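Local coordinates for SusD superfamily protein (Bacteroides vulgatus ATCC 8482, PDB 3JQ0) that probably binds glycans or related nutrients at the outer membrane, as a SusD-family lipoprotein partner of a TonB-dependent transporter would, at residues G34-A38 with D39-D43; N101-L104 with G105-Y108. All blocks are in the same frame, centred on the assembly; numbering follows the deposited sequence.

Contact 1 (G34-A38 with D39-D43)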
loop_
_atom_site.group_PDB
_atom_site.type_symbol
_atom_site.label_atom_id
_atom_site.label_comp_id
_atom_site.label_asym_id
_atom_site.label_seq_id
_atom_site.Cartn_x
_atom_site.Cartn_y
_atom_site.Cartn_z
ATOM N N GLY A 34 1.640 -6.363 0.825
ATOM C CA GLY A 34 2.242 -5.315 1.617
ATOM C C GLY A 34 1.683 -5.085 3.000
ATOM O O GLY A 34 2.314 -4.348 3.770
ATOM N N GLU A 35 0.555 -5.732 3.366
ATOM C CA GLU A 35 -0.129 -5.401 4.616
ATOM C C GLU A 35 -0.559 -6.553 5.527
ATOM O O GLU A 35 -0.139 -6.561 6.689
ATOM C CB GLU A 35 -1.217 -4.366 4.369
ATOM C CG GLU A 35 -2.075 -4.038 5.553
ATOM C CD GLU A 35 -3.003 -2.851 5.327
ATOM O OE1 GLU A 35 -2.656 -1.966 4.519
ATOM O OE2 GLU A 35 -4.081 -2.784 5.978
ATOM N N PRO A 36 -1.412 -7.498 5.088
ATOM C CA PRO A 36 -2.065 -8.378 6.061
ATOM C C PRO A 36 -1.239 -9.421 6.779
ATOM O O PRO A 36 -1.783 -10.022 7.716
ATOM C CB PRO A 36 -3.216 -9.023 5.275
ATOM C CG PRO A 36 -3.445 -8.135 4.122
ATOM C CD PRO A 36 -2.102 -7.579 3.787
ATOM N N ARG A 37 0.016 -9.653 6.399
ATOM C CA ARG A 37 0.865 -10.519 7.228
ATOM C C ARG A 37 1.356 -9.884 8.526
ATOM O O ARG A 37 1.931 -10.577 9.351
ATOM C CB ARG A 37 2.045 -11.045 6.398
ATOM C CG ARG A 37 1.659 -12.024 5.324
ATOM C CD ARG A 37 2.822 -12.600 4.556
ATOM N NE ARG A 37 3.628 -13.394 5.473
ATOM C CZ ARG A 37 4.790 -13.955 5.157
ATOM N NH1 ARG A 37 5.279 -13.856 3.943
ATOM N NH2 ARG A 37 5.437 -14.669 6.081
ATOM N N ALA A 38 1.130 -8.578 8.712
ATOM C CA ALA A 38 1.557 -7.883 9.929
ATOM C C ALA A 38 0.464 -7.983 10.988
ATOM O O ALA A 38 -0.138 -9.052 11.130
ATOM C CB ALA A 38 2.023 -6.446 9.582
ATOM N N ASP A 39 0.236 -6.912 11.754
ATOM C CA ASP A 39 -0.456 -6.989 13.030
ATOM C C ASP A 39 -1.845 -6.338 13.035
ATOM O O ASP A 39 -2.532 -6.350 14.072
ATOM C CB ASP A 39 0.410 -6.391 14.147
ATOM C CG ASP A 39 1.016 -5.025 13.850
ATOM O OD1 ASP A 39 0.917 -4.519 12.698
ATOM O OD2 ASP A 39 1.632 -4.471 14.807
ATOM N N ILE A 40 -2.341 -5.838 11.906
ATOM C CA ILE A 40 -3.626 -5.157 11.893
ATOM C C ILE A 40 -4.821 -6.112 12.058
ATOM O O ILE A 40 -5.801 -5.771 12.722
ATOM C CB ILE A 40 -3.766 -4.284 10.630
ATOM C CG1 ILE A 40 -2.781 -3.116 10.652
ATOM C CG2 ILE A 40 -5.224 -3.807 10.434
ATOM C CD1 ILE A 40 -2.559 -2.466 9.297
ATOM N N TYR A 41 -4.723 -7.264 11.409
ATOM C CA TYR A 41 -5.817 -8.210 11.314
ATOM C C TYR A 41 -5.572 -9.429 12.180
ATOM O O TYR A 41 -4.562 -9.521 12.859
ATOM C CB TYR A 41 -6.073 -8.647 9.844
ATOM C CG TYR A 41 -6.157 -7.506 8.875
ATOM C CD1 TYR A 41 -7.339 -6.849 8.623
ATOM C CD2 TYR A 41 -5.017 -7.030 8.256
ATOM C CE1 TYR A 41 -7.388 -5.772 7.766
ATOM C CE2 TYR A 41 -5.037 -5.946 7.409
ATOM C CZ TYR A 41 -6.257 -5.285 7.165
ATOM O OH TYR A 41 -6.344 -4.212 6.314
ATOM N N GLY A 42 -6.515 -10.378 12.164
ATOM C CA GLY A 42 -6.357 -11.653 12.844
ATOM C C GLY A 42 -7.523 -12.049 13.715
ATOM O O GLY A 42 -7.649 -13.230 14.059
ATOM N N ASP A 43 -8.418 -11.106 14.061
ATOM C CA ASP A 43 -9.646 -11.498 14.740
ATOM C C ASP A 43 -10.584 -12.196 13.734
ATOM O O ASP A 43 -10.505 -12.002 12.514
ATOM C CB ASP A 43 -10.328 -10.308 15.422
ATOM C CG ASP A 43 -9.755 -9.930 16.779
ATOM O OD1 ASP A 43 -8.817 -10.626 17.226
ATOM O OD2 ASP A 43 -10.282 -8.953 17.372
HETATM O O HOH W 1 -1.512 -6.150 9.086
HETATM O O HOH W 2 -2.542 -8.679 9.928
#

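Contact 2 (N101-L104 with G105-Y108)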
loop_
_atom_site.group_PDB
_atom_site.type_symbol
_atom_site.label_atom_id
_atom_site.label_comp_id
_atom_site.label_asym_id
_atom_site.label_seq_id
_atom_site.Cartn_x
_atom_site.Cartn_y
_atom_site.Cartn_z
ATOM N N ASN A 101 10.273 8.933 -25.114
ATOM C CA ASN A 101 10.947 8.931 -23.817
ATOM C C ASN A 101 9.972 8.733 -22.671
ATOM O O ASN A 101 10.294 8.067 -21.695
ATOM C CB ASN A 101 11.774 10.209 -23.659
ATOM C CG ASN A 101 13.057 10.195 -24.495
ATOM O OD1 ASN A 101 13.519 9.150 -24.934
ATOM N ND2 ASN A 101 13.665 11.375 -24.654
ATOM N N TYR A 102 8.818 9.378 -22.746
ATOM C CA TYR A 102 7.858 9.273 -21.661
ATOM C C TYR A 102 7.395 7.815 -21.518
ATOM O O TYR A 102 7.310 7.279 -20.418
ATOM C CB TYR A 102 6.650 10.215 -21.835
ATOM C CG TYR A 102 6.017 10.572 -20.498
ATOM C CD1 TYR A 102 6.581 11.564 -19.682
ATOM C CD2 TYR A 102 4.938 9.853 -19.989
ATOM C CE1 TYR A 102 6.065 11.878 -18.475
ATOM C CE2 TYR A 102 4.402 10.168 -18.739
ATOM C CZ TYR A 102 4.985 11.167 -17.996
ATOM O OH TYR A 102 4.459 11.468 -16.756
ATOM N N TYR A 103 7.076 7.176 -22.644
ATOM C CA TYR A 103 6.662 5.777 -22.593
ATOM C C TYR A 103 7.774 4.889 -22.027
ATOM O O TYR A 103 7.482 3.984 -21.243
ATOM C CB TYR A 103 6.270 5.239 -23.950
ATOM C CG TYR A 103 4.969 5.717 -24.553
ATOM C CD1 TYR A 103 3.820 5.853 -23.809
ATOM C CD2 TYR A 103 4.890 5.994 -25.903
ATOM C CE1 TYR A 103 2.660 6.234 -24.372
ATOM C CE2 TYR A 103 3.741 6.415 -26.461
ATOM C CZ TYR A 103 2.610 6.535 -25.717
ATOM O OH TYR A 103 1.388 6.904 -26.272
ATOM N N LEU A 104 9.029 5.123 -22.395
ATOM C CA LEU A 104 10.125 4.330 -21.877
ATOM C C LEU A 104 10.278 4.588 -20.375
ATOM O O LEU A 104 10.509 3.632 -19.619
ATOM C CB LEU A 104 11.413 4.616 -22.645
ATOM C CG LEU A 104 11.450 4.093 -24.077
ATOM C CD1 LEU A 104 12.698 4.565 -24.850
ATOM C CD2 LEU A 104 11.345 2.592 -24.104
ATOM N N GLY A 105 10.129 5.846 -19.944
ATOM C CA GLY A 105 10.211 6.133 -18.512
ATOM C C GLY A 105 9.168 5.319 -17.769
ATOM O O GLY A 105 9.454 4.681 -16.730
ATOM N N GLU A 106 7.960 5.266 -18.323
ATOM C CA GLU A 106 6.900 4.500 -17.702
ATOM C C GLU A 106 7.140 2.999 -17.715
ATOM O O GLU A 106 6.891 2.320 -16.685
ATOM C CB GLU A 106 5.558 4.826 -18.337
ATOM C CG GLU A 106 5.128 6.268 -18.212
ATOM C CD GLU A 106 3.733 6.489 -18.716
ATOM O OE1 GLU A 106 3.462 6.105 -19.849
ATOM O OE2 GLU A 106 2.870 7.103 -18.001
ATOM N N ALA A 107 7.588 2.459 -18.849
ATOM C CA ALA A 107 7.730 1.029 -18.990
ATOM C C ALA A 107 8.874 0.480 -18.121
ATOM O O ALA A 107 8.706 -0.512 -17.397
ATOM C CB ALA A 107 7.901 0.648 -20.458
ATOM N N TYR A 108 10.032 1.139 -18.184
ATOM C CA TYR A 108 11.147 0.727 -17.307
ATOM C C TYR A 108 10.727 0.863 -15.826
ATOM O O TYR A 108 11.095 0.014 -14.999
ATOM C CB TYR A 108 12.385 1.548 -17.621
ATOM C CG TYR A 108 13.151 1.130 -18.852
ATOM C CD1 TYR A 108 13.717 -0.114 -18.939
ATOM C CD2 TYR A 108 13.296 1.998 -19.933
ATOM C CE1 TYR A 108 14.454 -0.510 -20.055
ATOM C CE2 TYR A 108 14.035 1.619 -21.061
ATOM C CZ TYR A 108 14.593 0.373 -21.106
ATOM O OH TYR A 108 15.333 -0.003 -22.217
#

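Contact 1 (G34-A38 with D39-D43)
Glu35 OE2 takes two bonds: the hydroxyl of Tyr41 donates to it, OH to OE2 2.7 Å, and so does the backbone N of Phe444, while OE1 is held by Gly446 N. Tyr41 comes to the anti side of the carboxylate, 34° out of its plane, and OE2 sits at the edge of the ring. The ring and carboxylate planes are 19° apart. Glu35 reaches this place because CG is anti to its backbone N (chi1 175°) and the chain runs on extended. Ile40 lays CG2 over the centre of the Tyr41 ring, 3.6 Å above it, while Pro36 CB touches Tyr41 CD2 at 4.0 Å.

The backbone here makes a type I turn from Glu35 to Ala38, and two waters bridge it to the residues that follow. One joins Glu35 O to Ile40 N; the other takes the N-H of Tyr41 and donates to Pro36 O and Ala38 O, 2.7 Å from each oxygen. Asp39 points away from 34-38, and its OD2 forms a salt bridge with Arg448. The whole bend leads from helix 27-34 into strand 41-43, which pairs antiparallel with 299-300, and Ala38 packs on helix 448-455.

Contact 2 (N101-L104 with G105-Y108)
Tyr102 meets the carboxylate of Glu106, one helical turn further on, obliquely with the CD2-CE2 bond of its ring. CE2 lies 3.5 Å from Glu106 OE2, and CD2 meets Glu106 CD. Ring and carboxylate planes are 55° apart, so the two groups are inclined to each other and do not stack. A chi1 of -154° puts the Tyr102 ring beside its own carbonyl carbon, while Glu106 takes a different rotamer, with CG beside its own N, and then extends back along the helix. Its CG passes 3.3 Å from Tyr102 O. The other oxygen, OE1, stands near the plane of the Tyr103 ring at its edge, 4.0 Å from CD1, and is bonded to Asn16 ND2 of helix 9-25.

On another side of the helix Leu104 and Tyr108 run side by side and point the same way, with Leu104 CD2 4.2 Å from Tyr108 CE2. Tyr108 CD2 also lies 3.2 Å from Leu104 O, which meets the ring obliquely.

The helix backbone keeps four regular i to i+4 bonds, from Gly105 N to Asn101 O through Tyr108 N to Leu104 O. Helix 97-122 packs here against helices 75-91, 149-167 and 9-25, consistent with the TPR-like helical part of SusD proteins.

Both tyrosine hydroxyls near Glu106 look elsewhere: Tyr102 OH bonds to Ser172 O and Lys174 N, and Tyr103 OH to Thr13. The carboxylate therefore meets both rings through carbon atoms, and the slight positive charge of the Tyr103 C-H edge would suit OE1. Burial beside the neutral Asn16 might raise the pKa of Glu106, whereas a protonated His20, which it also touches, would lower it.

Overall arrangement
Contact 1 and contact 2 lie on opposite sides of the chain's centre, their own centres 34 Å apart and their nearest atoms about 20 Å, so neither touches the other. Along the chain 34-43 closes well before 101-108 opens, and both belong to the region related to starch-binding outer-membrane proteins. They differ in kind: contact 1 is a water-bridged bend between a helix and a short strand, about 13 Å from the chain's centre to its own, whereas contact 2 is a stretch of helix 97-122 in the helical part of the fold, about 23 Å out. Each is structural packing around a buried glutamate, and no ligand site is identified at either.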